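Local coordinates for putative exported protein (Peptoclostridium difficile, PDB 5TTA) that is of unknown function, a putative exported alpha/beta protein of the DUF5780 family, whose sequence clan is that of the E-set domains, at residues A[211-214]-A[220-223]; A[64-67]-A[71-74]; A[192-195]-A[200-203]. All blocks are in the same frame, centred on the assembly; numbering follows the deposited sequence.

Interaction 1: residues A[211-214]-A[220-223]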
loop_
_atom_site.group_PDB
_atom_site.type_symbol
_atom_site.label_atom_id
_atom_site.label_comp_id
_atom_site.label_asym_id
_atom_site.label_seq_id
_atom_site.Cartn_x
_atom_site.Cartn_y
_atom_site.Cartn_z
ATOM N N LYS A 211 -9.526 -20.678 -13.417
ATOM C CA LYS A 211 -10.398 -21.010 -12.296
ATOM C C LYS A 211 -11.449 -19.927 -12.107
ATOM O O LYS A 211 -12.641 -20.219 -12.010
ATOM C CB LYS A 211 -9.551 -21.215 -11.030
ATOM C CG LYS A 211 -10.320 -21.532 -9.730
ATOM C CD LYS A 211 -9.313 -21.867 -8.614
ATOM C CE LYS A 211 -9.994 -22.263 -7.290
ATOM N NZ LYS A 211 -10.479 -21.075 -6.537
ATOM N N GLN A 212 -11.032 -18.671 -12.110
ATOM C CA GLN A 212 -11.966 -17.551 -12.054
ATOM C C GLN A 212 -11.263 -16.293 -12.548
ATOM O O GLN A 212 -10.034 -16.243 -12.657
ATOM C CB GLN A 212 -12.495 -17.332 -10.634
ATOM C CG GLN A 212 -11.439 -16.950 -9.603
ATOM C CD GLN A 212 -12.083 -16.540 -8.277
ATOM O OE1 GLN A 212 -12.746 -17.339 -7.631
ATOM N NE2 GLN A 212 -11.910 -15.284 -7.897
ATOM N N VAL A 213 -12.054 -15.258 -12.810
ATOM C CA VAL A 213 -11.504 -13.938 -13.128
ATOM C C VAL A 213 -12.351 -12.888 -12.432
ATOM O O VAL A 213 -13.533 -13.101 -12.134
ATOM C CB VAL A 213 -11.404 -13.600 -14.643
ATOM C CG1 VAL A 213 -10.733 -14.715 -15.480
ATOM C CG2 VAL A 213 -12.724 -13.174 -15.219
ATOM N N THR A 214 -11.731 -11.736 -12.181
ATOM C CA THR A 214 -12.390 -10.595 -11.555
ATOM C C THR A 214 -12.270 -9.409 -12.502
ATOM O O THR A 214 -11.158 -9.062 -12.909
ATOM C CB THR A 214 -11.749 -10.243 -10.210
ATOM O OG1 THR A 214 -11.749 -11.395 -9.357
ATOM C CG2 THR A 214 -12.517 -9.089 -9.546
ATOM N N VAL A 220 -17.180 -11.154 -10.505
ATOM C CA VAL A 220 -16.336 -12.348 -10.493
ATOM C C VAL A 220 -17.006 -13.418 -11.350
ATOM O O VAL A 220 -18.162 -13.773 -11.107
ATOM C CB VAL A 220 -16.108 -12.867 -9.058
ATOM C CG1 VAL A 220 -15.263 -14.155 -9.058
ATOM C CG2 VAL A 220 -15.458 -11.764 -8.196
ATOM N N TRP A 221 -16.295 -13.899 -12.372
ATOM C CA TRP A 221 -16.711 -15.037 -13.175
ATOM C C TRP A 221 -15.943 -16.271 -12.722
ATOM O O TRP A 221 -14.711 -16.244 -12.613
ATOM C CB TRP A 221 -16.469 -14.775 -14.664
ATOM C CG TRP A 221 -16.771 -15.954 -15.544
ATOM C CD1 TRP A 221 -17.980 -16.257 -16.143
ATOM C CD2 TRP A 221 -15.861 -16.983 -15.952
ATOM N NE1 TRP A 221 -17.863 -17.409 -16.876
ATOM C CE2 TRP A 221 -16.577 -17.875 -16.776
ATOM C CE3 TRP A 221 -14.519 -17.244 -15.694
ATOM C CZ2 TRP A 221 -15.988 -19.006 -17.348
ATOM C CZ3 TRP A 221 -13.935 -18.365 -16.274
ATOM C CH2 TRP A 221 -14.664 -19.228 -17.084
ATOM N N LYS A 222 -16.665 -17.343 -12.442
ATOM C CA LYS A 222 -16.053 -18.601 -12.041
ATOM C C LYS A 222 -16.287 -19.645 -13.118
ATOM O O LYS A 222 -17.374 -19.719 -13.698
ATOM C CB LYS A 222 -16.623 -19.099 -10.715
ATOM C CG LYS A 222 -16.233 -18.272 -9.545
ATOM C CD LYS A 222 -16.833 -18.817 -8.261
ATOM C CE LYS A 222 -16.669 -17.831 -7.135
ATOM N NZ LYS A 222 -17.166 -18.416 -5.858
ATOM N N ASN A 223 -15.261 -20.449 -13.381
ATOM C CA ASN A 223 -15.334 -21.488 -14.400
ATOM C C ASN A 223 -16.068 -22.711 -13.834
ATOM O O ASN A 223 -15.521 -23.442 -13.013
ATOM C CB ASN A 223 -13.929 -21.845 -14.871
ATOM C CG ASN A 223 -13.947 -22.768 -16.055
ATOM O OD1 ASN A 223 -15.013 -23.202 -16.506
ATOM N ND2 ASN A 223 -12.770 -23.048 -16.604
#
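A beta hairpin brings Val213 against Trp221 as an antiparallel hydrogen-bonded pair, in which each residue both gives and takes a backbone bond. Val213 N gives its hydrogen to Trp221 O at 2.8 Å, while Trp221 N returns a bond to Val213 O at 2.9 Å. Val213 O also receives a CA-H contact from Val220. A third bond, Asn223 N to Lys211 O (3.0 Å), is almost straight at 174°.

On the face carrying Val213 and Trp221, Val213 CG2 meets Trp221 CB at 4.1 Å. With CG anti to the backbone N (chi1 175°), the indole of Trp221 is carried to Val210, Phe215 and the loop residues Ile39 and Pro40. Asn223 N sits 3.8 Å above one face of the Trp221 ring, offset toward its rim. The strand 220-222 is the short return arm of a hairpin whose long arm, 205-215, pairs on its far side with strand 72-82. There Lys211 and Gln212 both face Glu76, a classic beta bulge, and Lys211 NZ forms a salt bridge with Glu76 OE2.

The other face carries Gln212, Thr214, Val220 and Lys222. Gln212 and Lys222 run alongside each other in the same direction, Gln212 CB lying 4.0 Å from Lys222 CG. The amide of Gln212 reaches across to Val220, Gln212 NE2 stopping 3.7 Å from Val220 CG1, and the other methyl, Val220 CG2, rests beside Thr214 OG1. Beyond the strand Asn223 turns its side chain back: OD1 caps Ala225 N in the turn leading to helix 226-233, while ND2 bonds to Val210 O.

Interaction 2: residues A[64-67]-A[71-74]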
loop_
_atom_site.group_PDB
_atom_site.type_symbol
_atom_site.label_atom_id
_atom_site.label_comp_id
_atom_site.label_asym_id
_atom_site.label_seq_id
_atom_site.Cartn_x
_atom_site.Cartn_y
_atom_site.Cartn_z
ATOM N N LEU A 64 -2.190 -15.406 -22.951
ATOM C CA LEU A 64 -3.573 -15.082 -22.632
ATOM C C LEU A 64 -4.167 -14.092 -23.630
ATOM O O LEU A 64 -3.465 -13.238 -24.209
ATOM C CB LEU A 64 -3.671 -14.465 -21.227
ATOM C CG LEU A 64 -3.111 -15.257 -20.051
ATOM C CD1 LEU A 64 -3.035 -14.362 -18.815
ATOM C CD2 LEU A 64 -4.012 -16.452 -19.789
ATOM N N THR A 65 -5.484 -14.188 -23.791
ATOM C CA THR A 65 -6.276 -13.240 -24.576
ATOM C C THR A 65 -7.530 -12.914 -23.770
ATOM O O THR A 65 -8.269 -13.829 -23.414
ATOM C CB THR A 65 -6.680 -13.820 -25.943
ATOM O OG1 THR A 65 -5.514 -14.054 -26.755
ATOM C CG2 THR A 65 -7.656 -12.877 -26.671
ATOM N N ASN A 66 -7.782 -11.636 -23.493
ATOM C CA ASN A 66 -9.048 -11.205 -22.882
ATOM C C ASN A 66 -10.116 -11.136 -23.966
ATOM O O ASN A 66 -10.214 -10.148 -24.690
ATOM C CB ASN A 66 -8.891 -9.847 -22.208
ATOM C CG ASN A 66 -10.183 -9.354 -21.541
ATOM O OD1 ASN A 66 -11.247 -9.936 -21.702
ATOM N ND2 ASN A 66 -10.075 -8.270 -20.781
ATOM N N SER A 67 -10.944 -12.168 -24.072
ATOM C CA SER A 67 -11.948 -12.202 -25.127
ATOM C C SER A 67 -13.245 -11.494 -24.751
ATOM O O SER A 67 -14.158 -11.432 -25.578
ATOM C CB SER A 67 -12.240 -13.653 -25.518
ATOM O OG SER A 67 -12.493 -14.441 -24.367
ATOM N N ALA A 71 -12.467 -5.125 -18.838
ATOM C CA ALA A 71 -11.095 -5.230 -18.361
ATOM C C ALA A 71 -10.999 -6.220 -17.203
ATOM O O ALA A 71 -11.853 -6.236 -16.315
ATOM C CB ALA A 71 -10.598 -3.862 -17.918
ATOM N N ILE A 72 -9.934 -7.019 -17.191
ATOM C CA ILE A 72 -9.741 -8.070 -16.191
ATOM C C ILE A 72 -8.711 -7.601 -15.163
ATOM O O ILE A 72 -7.527 -7.423 -15.481
ATOM C CB ILE A 72 -9.322 -9.392 -16.853
ATOM C CG1 ILE A 72 -10.523 -9.994 -17.612
ATOM C CG2 ILE A 72 -8.762 -10.388 -15.804
ATOM C CD1 ILE A 72 -10.165 -11.113 -18.566
HETATM N N MSE A 73 -9.159 -7.402 -13.922
HETATM C CA MSE A 73 -8.268 -6.899 -12.884
HETATM C C MSE A 73 -7.592 -8.006 -12.079
HETATM O O MSE A 73 -6.554 -7.751 -11.476
HETATM C CB MSE A 73 -9.019 -5.942 -11.940
HETATM C CG MSE A 73 -9.776 -6.585 -10.804
HETATM SE SE MSE A 73 -10.677 -5.220 -9.715
HETATM C CE MSE A 73 -9.146 -4.405 -8.970
ATOM N N ASP A 74 -8.150 -9.229 -12.054
ATOM C CA ASP A 74 -7.504 -10.328 -11.347
ATOM C C ASP A 74 -7.924 -11.648 -11.989
ATOM O O ASP A 74 -8.919 -11.723 -12.706
ATOM C CB ASP A 74 -7.846 -10.302 -9.831
ATOM C CG ASP A 74 -6.865 -11.128 -8.968
ATOM O OD1 ASP A 74 -5.826 -11.618 -9.469
ATOM O OD2 ASP A 74 -7.144 -11.292 -7.766
#
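Asn66 ND2 is gripped by two backbone carbonyls, those of Lys70 and Ile178, while OD1 of the same amide bonds to Ser68 OG, and this buried group is what Ile72 packs against. The amide is therefore held at both ends, which should fix its rotation and hold its face toward the isoleucine. CD1 of Ile72 does most of the touching: it sits over one face of the carboxamide, above CG, with Ile72 CD1 to Asn66 CG at 3.5 Å and Asn66 OD1 and ND2 almost as near. One carbon back, Ile72 CG1 comes within 3.6 Å of Asn66 ND2. The two side chains overlap while heading opposite ways, Asn66 extended with CG anti to its own N (chi1 -179°) and thereby carried across to the isoleucine.

Strand 58-66 ends here, and the chain loops through to strand 72-82, which belongs to a different sheet, so the contact spans the gap between the two sheets; the backbones do not pair, the Asn66 and Ile72 CA atoms being 7.4 Å apart. The amide ties the connecting loop, through Ser68 and Lys70, to the segment at Ile178. A lesser touch brings Asn66 ND2 to 4.0 Å from Ala71 CA. Ile72 also packs on Leu41 of strand 41-50 and on Phe215 of strand 205-215.

Interaction 3: residues A[192-195]-A[200-203]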
loop_
_atom_site.group_PDB
_atom_site.type_symbol
_atom_site.label_atom_id
_atom_site.label_comp_id
_atom_site.label_asym_id
_atom_site.label_seq_id
_atom_site.Cartn_x
_atom_site.Cartn_y
_atom_site.Cartn_z
ATOM N N ASP A 192 12.360 -25.534 -10.709
ATOM C CA ASP A 192 12.350 -26.954 -10.340
ATOM C C ASP A 192 12.394 -27.849 -11.579
ATOM O O ASP A 192 11.668 -27.617 -12.554
ATOM C CB ASP A 192 11.117 -27.272 -9.491
ATOM C CG ASP A 192 11.224 -28.637 -8.802
ATOM O OD1 ASP A 192 12.347 -29.178 -8.714
ATOM O OD2 ASP A 192 10.189 -29.172 -8.351
ATOM N N LYS A 193 13.275 -28.864 -11.541
ATOM C CA LYS A 193 13.511 -29.902 -12.573
ATOM C C LYS A 193 14.314 -29.366 -13.753
ATOM O O LYS A 193 14.450 -30.067 -14.753
ATOM C CB LYS A 193 12.221 -30.534 -13.125
ATOM C CG LYS A 193 11.225 -31.015 -12.049
ATOM C CD LYS A 193 11.708 -32.251 -11.329
ATOM C CE LYS A 193 10.574 -32.875 -10.509
ATOM N NZ LYS A 193 11.042 -34.088 -9.808
ATOM N N TRP A 194 14.866 -28.162 -13.661
ATOM C CA TRP A 194 15.725 -27.614 -14.699
ATOM C C TRP A 194 17.188 -27.873 -14.336
ATOM O O TRP A 194 17.585 -27.749 -13.174
ATOM C CB TRP A 194 15.438 -26.120 -14.842
ATOM C CG TRP A 194 16.315 -25.300 -15.740
ATOM C CD1 TRP A 194 16.507 -25.436 -17.080
ATOM C CD2 TRP A 194 17.093 -24.161 -15.330
ATOM N NE1 TRP A 194 17.373 -24.442 -17.540
ATOM C CE2 TRP A 194 17.745 -23.656 -16.479
ATOM C CE3 TRP A 194 17.300 -23.534 -14.104
ATOM C CZ2 TRP A 194 18.594 -22.542 -16.433
ATOM C CZ3 TRP A 194 18.131 -22.404 -14.061
ATOM C CH2 TRP A 194 18.759 -21.926 -15.219
ATOM N N LYS A 195 17.978 -28.269 -15.320
ATOM C CA LYS A 195 19.425 -28.369 -15.161
ATOM C C LYS A 195 20.067 -27.312 -16.056
ATOM O O LYS A 195 20.049 -27.429 -17.283
ATOM C CB LYS A 195 19.944 -29.765 -15.495
ATOM C CG LYS A 195 21.426 -29.908 -15.170
ATOM C CD LYS A 195 21.952 -31.305 -15.455
ATOM C CE LYS A 195 21.568 -32.264 -14.344
ATOM N NZ LYS A 195 22.072 -31.780 -13.026
ATOM N N GLU A 200 18.300 -28.776 -20.001
ATOM C CA GLU A 200 17.199 -29.733 -19.975
ATOM C C GLU A 200 16.214 -29.408 -18.861
ATOM O O GLU A 200 16.607 -28.999 -17.765
ATOM C CB GLU A 200 17.714 -31.158 -19.776
ATOM C CG GLU A 200 18.782 -31.603 -20.744
ATOM C CD GLU A 200 19.418 -32.917 -20.314
ATOM O OE1 GLU A 200 19.168 -33.950 -20.977
ATOM O OE2 GLU A 200 20.152 -32.919 -19.296
ATOM N N HIS A 201 14.928 -29.629 -19.140
ATOM C CA HIS A 201 13.864 -29.441 -18.166
ATOM C C HIS A 201 13.034 -30.719 -18.103
ATOM O O HIS A 201 12.571 -31.199 -19.140
ATOM C CB HIS A 201 12.980 -28.251 -18.530
ATOM C CG HIS A 201 12.390 -27.562 -17.342
ATOM N ND1 HIS A 201 11.605 -28.218 -16.418
ATOM C CD2 HIS A 201 12.498 -26.286 -16.906
ATOM C CE1 HIS A 201 11.252 -27.373 -15.466
ATOM N NE2 HIS A 201 11.767 -26.193 -15.746
ATOM N N GLY A 202 12.842 -31.260 -16.893
ATOM C CA GLY A 202 12.050 -32.474 -16.764
ATOM C C GLY A 202 10.602 -32.273 -17.164
ATOM O O GLY A 202 9.906 -33.235 -17.519
ATOM N N VAL A 203 10.119 -31.043 -17.078
ATOM C CA VAL A 203 8.748 -30.715 -17.459
ATOM C C VAL A 203 8.694 -30.571 -18.973
ATOM O O VAL A 203 9.389 -29.730 -19.546
ATOM C CB VAL A 203 8.265 -29.431 -16.778
ATOM C CG1 VAL A 203 6.909 -29.018 -17.348
ATOM C CG2 VAL A 203 8.193 -29.597 -15.275
HETATM O O HOH W 1 16.681 -31.761 -16.189
#
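His201 lays one face of its imidazole over the backbone of Lys193 and Trp194, with Trp194 N above the ring centre and Lys193 C nearer the rim. The Trp194 CB comes to the same ring, 3.6 Å from His201 CD2. Trp194 CG stands anti to the backbone N (chi1 173°), which sets CD1 of the indole beside His201 CD2 as well. The two side chains cross at about a right angle, although their ring planes differ by only 29°. The centroid of the indole five-membered ring lies 5.7 Å from that of the imidazole, an offset so large that little of one ring lies over the other.

The imidazole is fixed by its nitrogens: NE2 bonds to Leu190 O, and His201 ND1 accepts a long bond from Val203 N at 3.3 Å, the donor tilted a little off the ring plane. Asp192 O also lies close to the ring, 3.0 Å from His201 CE1.

Between the backbones, Lys195 N donates to Glu200 O at 2.9 Å, and Gly202 N donates to Lys193 O, also at 2.9 Å. A water bridges the same two carbonyls, giving one hydrogen to Lys193 O (3.1 Å) and a weak bond to Glu200 O. Trp194 and His201 form the non-hydrogen-bonded pair of this small, weakly bonded hairpin. At its connecting loop, Thr198 OG1 bonds to Glu200 OE2.

The hairpin lies against the three-stranded sheet: His201 packs on Ile48 and Tyr50 of strand 41-50, and both aromatic side chains touch Pro58 at the start of strand 58-66, while Asp192 OD2 reaches Tyr92 N in a loop.

How the interactions relate
Along the chain the contacts come in the order interaction 2, interaction 3, interaction 1, all within the DUF5780 range. Interactions 1 and 2 together build one end of the protein, their centres 11 Å apart: strands 205-215 and 72-82 are adjacent in one sheet, and Thr214 probably exchanges backbone hydrogen bonds with Met73 and Asp74, a classic beta bulge facing it. Interaction 3 is a separate small hairpin on the three-stranded sheet, across the chain's centre, about 31 Å from interaction 1 and 30 Å from interaction 2, centre to centre. Strand 200-201 is followed by strand 205-215, linking the two hairpins, while strand 58-66 meets interaction 2 at its end and interaction 3 near its start.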